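Local coordinates for F5/8 type C domain protein (Clostridium perfringens, PDB 7JRM) that probably binds carbohydrate through its NPCBM-type module, as part of a modular bacterial O-glycopeptidase directed at mucins, at residues A106-L115 and T148-V156; K404-V412 and E422-I431. All coordinates share one frame; numbering follows the deposited sequence.

Contact 1: A106-L115 and T148-V156; sequences AVSGNQIRLL and TWVGIDRHV
Leu114 drives its two methyl branches into the backbone of strand 148-152, and the packing here is tight. Its CD2 lies 3.4 Å from Ile152 O and also touches the carbonyl carbon of Gly151, while CD1 rests on the carbonyl of Val150. Glycine suits position 151, since without a side chain it leaves room for CD2. Within the NPCBM/NEW2 region, strand 112-115, paired with 121-124, crosses strand 148-152 at 83°, too steeply to pair as sheet neighbours, so the main chains meet at a single direct bond, Arg154 N to Arg113 O (3.0 Å). The Ile152 side chain is about 7 Å from the bound calcium ion. The two arginines cross at about a right angle: Arg154 CB sits over one face of the Arg113 guanidinium, and Leu115 CD1 over a face of the Arg154 guanidinium. The long arginine chains supply apolar methylenes and flat faces while staying partly exposed.

Toward the type I turn Ala106-Gly109 the contact is looser and wet. Ser108 CB stands over the His155 ring in a CH-pi contact, 3.8 Å from its centroid. His155 ND1 and Arg113 NH2 share one water; a second takes an N-H from the same NH2 and donates to Gln111 O and Asp153 OD2.

Asp153 joins the two regions. With CG anti to the backbone N (chi1 -173°), its carboxylate turns back to 106-115, where OD1 receives a weak bond from Arg113 N (3.3 Å). OD2 accepts from His155 N, which makes an Asx turn. Asp217 brings another carboxylate close to OD1, which might raise the proton affinity of the pair; the water donors and the Arg113 charge, 4.5 Å from NH2 to Asp153 OD2, would favour the ionised form.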
loop_
_atom_site.group_PDB
_atom_site.type_symbol
_atom_site.label_atom_id
_atom_site.label_comp_id
_atom_site.label_asym_id
_atom_site.label_seq_id
_atom_site.Cartn_x
_atom_site.Cartn_y
_atom_site.Cartn_z
ATOM N N ALA A 106 -0.909 -39.833 11.087
ATOM C CA ALA A 106 0.118 -40.861 11.072
ATOM C C ALA A 106 -0.511 -42.221 10.776
ATOM O O ALA A 106 -1.734 -42.387 10.776
ATOM C CB ALA A 106 0.868 -40.891 12.403
ATOM N N VAL A 107 0.348 -43.210 10.517
ATOM C CA VAL A 107 -0.145 -44.541 10.175
ATOM C C VAL A 107 -0.872 -45.170 11.358
ATOM O O VAL A 107 -1.748 -46.027 11.178
ATOM C CB VAL A 107 1.015 -45.428 9.674
ATOM C CG1 VAL A 107 1.965 -45.772 10.814
ATOM C CG2 VAL A 107 0.478 -46.691 9.012
ATOM N N SER A 108 -0.545 -44.749 12.578
ATOM C CA SER A 108 -1.215 -45.253 13.769
ATOM C C SER A 108 -2.540 -44.551 14.045
ATOM O O SER A 108 -3.214 -44.895 15.022
ATOM C CB SER A 108 -0.293 -45.118 14.984
ATOM O OG SER A 108 -0.359 -43.811 15.526
ATOM N N GLY A 109 -2.932 -43.587 13.214
ATOM C CA GLY A 109 -4.136 -42.821 13.434
ATOM C C GLY A 109 -3.945 -41.558 14.246
ATOM O O GLY A 109 -4.805 -40.672 14.199
ATOM N N ASN A 110 -2.847 -41.452 14.989
ATOM C CA ASN A 110 -2.566 -40.248 15.752
ATOM C C ASN A 110 -2.135 -39.118 14.817
ATOM O O ASN A 110 -1.968 -39.297 13.607
ATOM C CB ASN A 110 -1.479 -40.514 16.790
ATOM C CG ASN A 110 -1.969 -41.370 17.938
ATOM O OD1 ASN A 110 -3.136 -41.301 18.328
ATOM N ND2 ASN A 110 -1.079 -42.187 18.486
ATOM N N GLN A 111 -1.950 -37.937 15.400
ATOM C CA GLN A 111 -1.493 -36.792 14.627
ATOM C C GLN A 111 -0.075 -37.018 14.118
ATOM O O GLN A 111 0.722 -37.743 14.722
ATOM C CB GLN A 111 -1.543 -35.517 15.471
ATOM C CG GLN A 111 -2.943 -35.022 15.790
ATOM C CD GLN A 111 -2.938 -33.879 16.788
ATOM O OE1 GLN A 111 -2.546 -34.049 17.942
ATOM N NE2 GLN A 111 -3.372 -32.704 16.345
ATOM N N ILE A 112 0.237 -36.388 12.988
ATOM C CA ILE A 112 1.587 -36.454 12.439
ATOM C C ILE A 112 2.524 -35.680 13.355
ATOM O O ILE A 112 2.349 -34.474 13.571
ATOM C CB ILE A 112 1.623 -35.907 11.007
ATOM C CG1 ILE A 112 0.881 -36.855 10.064
ATOM C CG2 ILE A 112 3.059 -35.703 10.552
ATOM C CD1 ILE A 112 0.577 -36.257 8.715
ATOM N N ARG A 113 3.518 -36.372 13.907
ATOM C CA ARG A 113 4.416 -35.783 14.889
ATOM C C ARG A 113 5.847 -36.195 14.586
ATOM O O ARG A 113 6.138 -37.386 14.450
ATOM C CB ARG A 113 4.031 -36.209 16.312
ATOM C CG ARG A 113 2.710 -35.626 16.790
ATOM C CD ARG A 113 2.259 -36.249 18.102
ATOM N NE ARG A 113 2.122 -37.700 18.012
ATOM C CZ ARG A 113 2.614 -38.553 18.905
ATOM N NH1 ARG A 113 3.279 -38.101 19.960
ATOM N NH2 ARG A 113 2.442 -39.856 18.744
ATOM N N LEU A 114 6.733 -35.207 14.484
ATOM C CA LEU A 114 8.148 -35.431 14.232
ATOM C C LEU A 114 8.967 -34.736 15.311
ATOM O O LEU A 114 8.439 -33.993 16.144
ATOM C CB LEU A 114 8.556 -34.930 12.840
ATOM C CG LEU A 114 7.904 -35.637 11.651
ATOM C CD1 LEU A 114 8.445 -35.091 10.339
ATOM C CD2 LEU A 114 8.115 -37.140 11.741
ATOM N N LEU A 115 10.273 -34.981 15.287
ATOM C CA LEU A 115 11.193 -34.429 16.272
ATOM C C LEU A 115 11.919 -33.220 15.698
ATOM O O LEU A 115 12.371 -33.239 14.550
ATOM C CB LEU A 115 12.206 -35.485 16.720
ATOM C CG LEU A 115 13.163 -35.091 17.846
ATOM C CD1 LEU A 115 12.433 -35.045 19.179
ATOM C CD2 LEU A 115 14.341 -36.050 17.909
ATOM N N THR A 148 8.797 -30.926 1.619
ATOM C CA THR A 148 8.271 -31.818 2.643
ATOM C C THR A 148 9.243 -31.911 3.811
ATOM O O THR A 148 10.450 -31.708 3.654
ATOM C CB THR A 148 8.003 -33.221 2.081
ATOM O OG1 THR A 148 7.347 -34.021 3.072
ATOM C CG2 THR A 148 9.308 -33.898 1.679
ATOM N N TRP A 149 8.691 -32.207 4.984
ATOM C CA TRP A 149 9.454 -32.665 6.134
ATOM C C TRP A 149 9.325 -34.180 6.235
ATOM O O TRP A 149 8.282 -34.752 5.909
ATOM C CB TRP A 149 8.958 -32.019 7.431
ATOM C CG TRP A 149 9.248 -30.552 7.559
ATOM C CD1 TRP A 149 8.360 -29.526 7.416
ATOM C CD2 TRP A 149 10.509 -29.948 7.879
ATOM N NE1 TRP A 149 8.989 -28.322 7.619
ATOM C CE2 TRP A 149 10.309 -28.552 7.905
ATOM C CE3 TRP A 149 11.787 -30.451 8.142
ATOM C CZ2 TRP A 149 11.338 -27.655 8.182
ATOM C CZ3 TRP A 149 12.808 -29.557 8.418
ATOM C CH2 TRP A 149 12.578 -28.176 8.435
ATOM N N VAL A 150 10.397 -34.832 6.683
ATOM C CA VAL A 150 10.411 -36.284 6.813
ATOM C C VAL A 150 11.019 -36.664 8.155
ATOM O O VAL A 150 11.816 -35.918 8.733
ATOM C CB VAL A 150 11.181 -36.966 5.659
ATOM C CG1 VAL A 150 10.445 -36.775 4.340
ATOM C CG2 VAL A 150 12.602 -36.431 5.573
ATOM N N GLY A 151 10.635 -37.834 8.648
ATOM C CA GLY A 151 11.158 -38.318 9.908
ATOM C C GLY A 151 10.344 -39.487 10.416
ATOM O O GLY A 151 9.325 -39.872 9.836
ATOM N N ILE A 152 10.825 -40.049 11.521
ATOM C CA ILE A 152 10.131 -41.142 12.192
ATOM C C ILE A 152 9.004 -40.563 13.035
ATOM O O ILE A 152 9.214 -39.622 13.812
ATOM C CB ILE A 152 11.109 -41.958 13.052
ATOM C CG1 ILE A 152 12.150 -42.655 12.170
ATOM C CG2 ILE A 152 10.360 -42.974 13.903
ATOM C CD1 ILE A 152 11.662 -43.944 11.548
ATOM N N ASP A 153 7.801 -41.115 12.880
ATOM C CA ASP A 153 6.660 -40.644 13.655
ATOM C C ASP A 153 6.896 -40.881 15.141
ATOM O O ASP A 153 7.492 -41.884 15.542
ATOM C CB ASP A 153 5.380 -41.347 13.199
ATOM C CG ASP A 153 4.137 -40.781 13.859
ATOM O OD1 ASP A 153 3.744 -39.645 13.527
ATOM O OD2 ASP A 153 3.547 -41.476 14.711
ATOM N N ARG A 154 6.422 -39.943 15.963
ATOM C CA ARG A 154 6.696 -39.978 17.395
ATOM C C ARG A 154 5.920 -41.063 18.129
ATOM O O ARG A 154 6.197 -41.300 19.310
ATOM C CB ARG A 154 6.390 -38.614 18.019
ATOM C CG ARG A 154 7.352 -37.510 17.603
ATOM C CD ARG A 154 8.795 -37.995 17.627
ATOM N NE ARG A 154 9.271 -38.244 18.985
ATOM C CZ ARG A 154 10.521 -38.580 19.288
ATOM N NH1 ARG A 154 10.868 -38.789 20.550
ATOM N NH2 ARG A 154 11.425 -38.708 18.327
ATOM N N HIS A 155 4.964 -41.726 17.473
ATOM C CA HIS A 155 4.205 -42.781 18.134
ATOM C C HIS A 155 5.073 -43.983 18.489
ATOM O O HIS A 155 4.717 -44.741 19.399
ATOM C CB HIS A 155 3.036 -43.219 17.247
ATOM C CG HIS A 155 2.272 -44.391 17.781
ATOM N ND1 HIS A 155 1.263 -44.261 18.711
ATOM C CD2 HIS A 155 2.366 -45.714 17.510
ATOM C CE1 HIS A 155 0.772 -45.454 18.994
ATOM N NE2 HIS A 155 1.424 -46.353 18.278
ATOM N N VAL A 156 6.202 -44.165 17.808
ATOM C CA VAL A 156 7.081 -45.301 18.063
ATOM C C VAL A 156 8.347 -44.829 18.763
ATOM O O VAL A 156 9.424 -45.410 18.583
ATOM C CB VAL A 156 7.417 -46.046 16.757
ATOM C CG1 VAL A 156 6.175 -46.724 16.200
ATOM C CG2 VAL A 156 8.009 -45.088 15.735
HETATM O O HOH W 1 2.305 -43.599 13.867
HETATM O O HOH W 2 1.716 -40.086 15.980
HETATM O O HOH W 3 1.936 -41.796 20.684
HETATM O O HOH W 4 11.251 -36.894 13.515
#

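Contact 2: K404-V412 and E422-I431; sequences KNVAKTIRV and EQDAKDEFTI
Ile410 and Ala425 pack where strand 407-412 passes the end of strand 422-424. Ile410 CG1 lies 3.7 Å from Ala425 CB, and its CD1 continues to the Phe429 ring, the isoleucine and phenylalanine side chains crossing at about a right angle. Having CG1 beside its own backbone N (chi1 -59°) directs this branch along the strand to Ala425, away from Gln423, its partner in the sheet. A branched aliphatic residue fills such a buried place well, and the small Ala425 can fit close against Lys408 O and against Ala407 CB, 3.6 Å from its own CB.

Strands 407-413 and 419-424 form an antiparallel beta hairpin at the margin of a larger mixed sheet: Ile410 and Gln423 are a hydrogen-bonded pair, joined by both Ile410 N to Gln423 O and Gln423 N to Ile410 O. Ala425 N then bonds Lys408 O as the chain bends away. Lys408 and Thr409 make a classic beta bulge against Leu446 on the neighbouring strand 440-449.

Glu422, on the face shared with Arg411, lies alongside that arginine and points the same way. Its OE1 alone takes both NE and NH2, each 2.9 Å away, in a side-on salt bridge; the guanidinium and carboxylate planes stand 58° apart, and the N-H bonds are bent (135°). Thr409 CG2 lies 3.5 Å from Glu422 CD and also over one guanidinium face of Arg411, toward its rim. At the other end of the contact, just before strand 407-412, Asn405 gives an N-H from ND2 to the anti lone pair of Asp427 OD1 (3.0 Å), while its OD1 accepts from Ala407 N in an Asx turn and from Val398 N.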
loop_
_atom_site.group_PDB
_atom_site.type_symbol
_atom_site.label_atom_id
_atom_site.label_comp_id
_atom_site.label_asym_id
_atom_site.label_seq_id
_atom_site.Cartn_x
_atom_site.Cartn_y
_atom_site.Cartn_z
ATOM N N LYS A 404 -22.126 28.238 0.471
ATOM C CA LYS A 404 -23.468 28.296 1.032
ATOM C C LYS A 404 -23.842 29.737 1.351
ATOM O O LYS A 404 -23.024 30.501 1.874
ATOM C CB LYS A 404 -23.560 27.437 2.297
ATOM C CG LYS A 404 -24.745 27.759 3.195
ATOM C CD LYS A 404 -25.003 26.641 4.192
ATOM C CE LYS A 404 -25.717 27.159 5.431
ATOM N NZ LYS A 404 -24.802 27.918 6.328
ATOM N N ASN A 405 -25.079 30.107 1.025
ATOM C CA ASN A 405 -25.585 31.430 1.362
ATOM C C ASN A 405 -25.796 31.528 2.867
ATOM O O ASN A 405 -26.558 30.746 3.448
ATOM C CB ASN A 405 -26.887 31.707 0.614
ATOM C CG ASN A 405 -27.360 33.140 0.771
ATOM O OD1 ASN A 405 -26.665 33.977 1.348
ATOM N ND2 ASN A 405 -28.547 33.430 0.255
ATOM N N VAL A 406 -25.123 32.484 3.501
ATOM C CA VAL A 406 -25.189 32.658 4.945
ATOM C C VAL A 406 -25.926 33.944 5.319
ATOM O O VAL A 406 -25.780 34.439 6.434
ATOM C CB VAL A 406 -23.787 32.617 5.576
ATOM C CG1 VAL A 406 -23.168 31.238 5.400
ATOM C CG2 VAL A 406 -22.897 33.688 4.965
ATOM N N ALA A 407 -26.717 34.494 4.400
ATOM C CA ALA A 407 -27.487 35.693 4.698
ATOM C C ALA A 407 -28.568 35.386 5.727
ATOM O O ALA A 407 -29.212 34.333 5.681
ATOM C CB ALA A 407 -28.111 36.256 3.422
ATOM N N LYS A 408 -28.768 36.316 6.661
ATOM C CA LYS A 408 -29.645 36.093 7.806
ATOM C C LYS A 408 -30.859 37.015 7.775
ATOM O O LYS A 408 -31.985 36.544 7.600
ATOM C CB LYS A 408 -28.861 36.266 9.109
ATOM C CG LYS A 408 -27.725 35.274 9.286
ATOM C CD LYS A 408 -28.207 33.845 9.101
ATOM C CE LYS A 408 -27.053 32.860 9.178
ATOM N NZ LYS A 408 -27.376 31.573 8.503
ATOM N N THR A 409 -30.667 38.321 7.945
ATOM C CA THR A 409 -31.765 39.258 8.138
ATOM C C THR A 409 -31.787 40.286 7.017
ATOM O O THR A 409 -30.766 40.920 6.728
ATOM C CB THR A 409 -31.648 39.962 9.494
ATOM O OG1 THR A 409 -31.788 39.000 10.547
ATOM C CG2 THR A 409 -32.725 41.026 9.641
ATOM N N ILE A 410 -32.952 40.448 6.394
ATOM C CA ILE A 410 -33.194 41.483 5.396
ATOM C C ILE A 410 -34.083 42.534 6.046
ATOM O O ILE A 410 -35.260 42.275 6.323
ATOM C CB ILE A 410 -33.850 40.919 4.130
ATOM C CG1 ILE A 410 -32.969 39.842 3.499
ATOM C CG2 ILE A 410 -34.130 42.036 3.133
ATOM C CD1 ILE A 410 -31.719 40.379 2.858
ATOM N N ARG A 411 -33.530 43.719 6.292
ATOM C CA ARG A 411 -34.290 44.816 6.873
ATOM C C ARG A 411 -34.122 46.060 6.012
ATOM O O ARG A 411 -33.045 46.306 5.460
ATOM C CB ARG A 411 -33.859 45.088 8.329
ATOM C CG ARG A 411 -32.688 46.042 8.503
ATOM C CD ARG A 411 -32.674 46.638 9.902
ATOM N NE ARG A 411 -33.013 45.648 10.922
ATOM C CZ ARG A 411 -32.121 45.014 11.676
ATOM N NH1 ARG A 411 -30.827 45.264 11.531
ATOM N NH2 ARG A 411 -32.523 44.128 12.578
ATOM N N VAL A 412 -35.202 46.825 5.880
ATOM C CA VAL A 412 -35.222 48.045 5.082
ATOM C C VAL A 412 -35.367 49.227 6.027
ATOM O O VAL A 412 -36.198 49.201 6.943
ATOM C CB VAL A 412 -36.356 48.022 4.042
ATOM C CG1 VAL A 412 -36.199 49.177 3.065
ATOM C CG2 VAL A 412 -36.377 46.690 3.309
ATOM N N GLU A 422 -38.891 43.859 7.919
ATOM C CA GLU A 422 -37.826 42.909 8.204
ATOM C C GLU A 422 -38.358 41.507 7.950
ATOM O O GLU A 422 -39.508 41.209 8.282
ATOM C CB GLU A 422 -37.324 43.048 9.646
ATOM C CG GLU A 422 -36.225 42.071 10.024
ATOM C CD GLU A 422 -35.507 42.468 11.298
ATOM O OE1 GLU A 422 -35.092 43.642 11.407
ATOM O OE2 GLU A 422 -35.357 41.607 12.189
ATOM N N GLN A 423 -37.524 40.656 7.356
ATOM C CA GLN A 423 -37.938 39.306 6.999
ATOM C C GLN A 423 -36.717 38.394 6.985
ATOM O O GLN A 423 -35.595 38.815 7.279
ATOM C CB GLN A 423 -38.652 39.291 5.644
ATOM C CG GLN A 423 -37.744 39.617 4.468
ATOM C CD GLN A 423 -38.493 40.257 3.317
ATOM O OE1 GLN A 423 -39.496 40.941 3.516
ATOM N NE2 GLN A 423 -38.006 40.037 2.101
ATOM N N ASP A 424 -36.950 37.131 6.638
ATOM C CA ASP A 424 -35.876 36.158 6.525
ATOM C C ASP A 424 -35.173 36.299 5.180
ATOM O O ASP A 424 -35.789 36.630 4.163
ATOM C CB ASP A 424 -36.418 34.737 6.687
ATOM C CG ASP A 424 -36.531 34.318 8.139
ATOM O OD1 ASP A 424 -36.431 35.195 9.023
ATOM O OD2 ASP A 424 -36.722 33.111 8.398
ATOM N N ALA A 425 -33.869 36.038 5.183
ATOM C CA ALA A 425 -33.041 36.225 4.001
ATOM C C ALA A 425 -33.056 34.974 3.133
ATOM O O ALA A 425 -32.810 33.865 3.620
ATOM C CB ALA A 425 -31.606 36.571 4.396
ATOM N N LYS A 426 -33.349 35.159 1.848
ATOM C CA LYS A 426 -33.213 34.096 0.863
ATOM C C LYS A 426 -32.145 34.490 -0.150
ATOM O O LYS A 426 -31.305 35.350 0.135
ATOM C CB LYS A 426 -34.548 33.817 0.168
ATOM C CG LYS A 426 -35.718 33.618 1.121
ATOM C CD LYS A 426 -35.509 32.402 2.011
ATOM C CE LYS A 426 -35.877 32.704 3.456
ATOM N NZ LYS A 426 -36.412 31.504 4.159
ATOM N N ASP A 427 -32.166 33.875 -1.334
ATOM C CA ASP A 427 -31.188 34.233 -2.354
ATOM C C ASP A 427 -31.453 35.620 -2.926
ATOM O O ASP A 427 -30.509 36.337 -3.275
ATOM C CB ASP A 427 -31.182 33.187 -3.468
ATOM C CG ASP A 427 -30.446 31.922 -3.072
ATOM O OD1 ASP A 427 -29.838 31.903 -1.981
ATOM O OD2 ASP A 427 -30.471 30.947 -3.852
ATOM N N GLU A 428 -32.722 36.015 -3.029
ATOM C CA GLU A 428 -33.094 37.333 -3.520
ATOM C C GLU A 428 -34.244 37.869 -2.678
ATOM O O GLU A 428 -34.954 37.114 -2.009
ATOM C CB GLU A 428 -33.495 37.297 -5.003
ATOM C CG GLU A 428 -32.410 36.775 -5.936
ATOM C CD GLU A 428 -32.634 37.179 -7.380
ATOM O OE1 GLU A 428 -33.090 38.316 -7.618
ATOM O OE2 GLU A 428 -32.352 36.357 -8.277
ATOM N N PHE A 429 -34.420 39.188 -2.715
ATOM C CA PHE A 429 -35.493 39.847 -1.983
ATOM C C PHE A 429 -36.238 40.801 -2.904
ATOM O O PHE A 429 -35.651 41.420 -3.797
ATOM C CB PHE A 429 -34.962 40.606 -0.751
ATOM C CG PHE A 429 -33.945 41.668 -1.071
ATOM C CD1 PHE A 429 -34.336 42.968 -1.345
ATOM C CD2 PHE A 429 -32.593 41.367 -1.079
ATOM C CE1 PHE A 429 -33.402 43.945 -1.635
ATOM C CE2 PHE A 429 -31.652 42.339 -1.366
ATOM C CZ PHE A 429 -32.056 43.630 -1.643
ATOM N N THR A 430 -37.546 40.909 -2.678
ATOM C CA THR A 430 -38.414 41.805 -3.434
ATOM C C THR A 430 -39.140 42.707 -2.450
ATOM O O THR A 430 -39.792 42.217 -1.521
ATOM C CB THR A 430 -39.414 41.021 -4.291
ATOM O OG1 THR A 430 -38.747 40.499 -5.447
ATOM C CG2 THR A 430 -40.560 41.917 -4.737
ATOM N N ILE A 431 -39.024 44.017 -2.647
ATOM C CA ILE A 431 -39.601 45.011 -1.749
ATOM C C ILE A 431 -40.681 45.777 -2.499
ATOM O O ILE A 431 -40.434 46.299 -3.594
ATOM C CB ILE A 431 -38.528 45.971 -1.206
ATOM C CG1 ILE A 431 -37.510 45.208 -0.359
ATOM C CG2 ILE A 431 -39.172 47.091 -0.398
ATOM C CD1 ILE A 431 -36.162 45.887 -0.274
#

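In the fold
Along the chain from the N terminus, contact 1 comes first: it closes a loop of 32 intervening residues, rich in strand, and ties strand 112-115 to the end of strand 145-152 in the NPCBM/NEW2 region. The chain then runs through a helical part, which includes 232-242, 251-270 and 273-288, and on through the first strands of the later sheet, before contact 2 closes a much shorter loop of nine residues. That contact joins the hairpin 407-413/419-424, at the edge of this seven-stranded mixed sheet, to strand 428-432 of a small two-stranded sheet. The two loops neither nest nor cross; the centres of contact 1 and contact 2 lie about 86 Å apart.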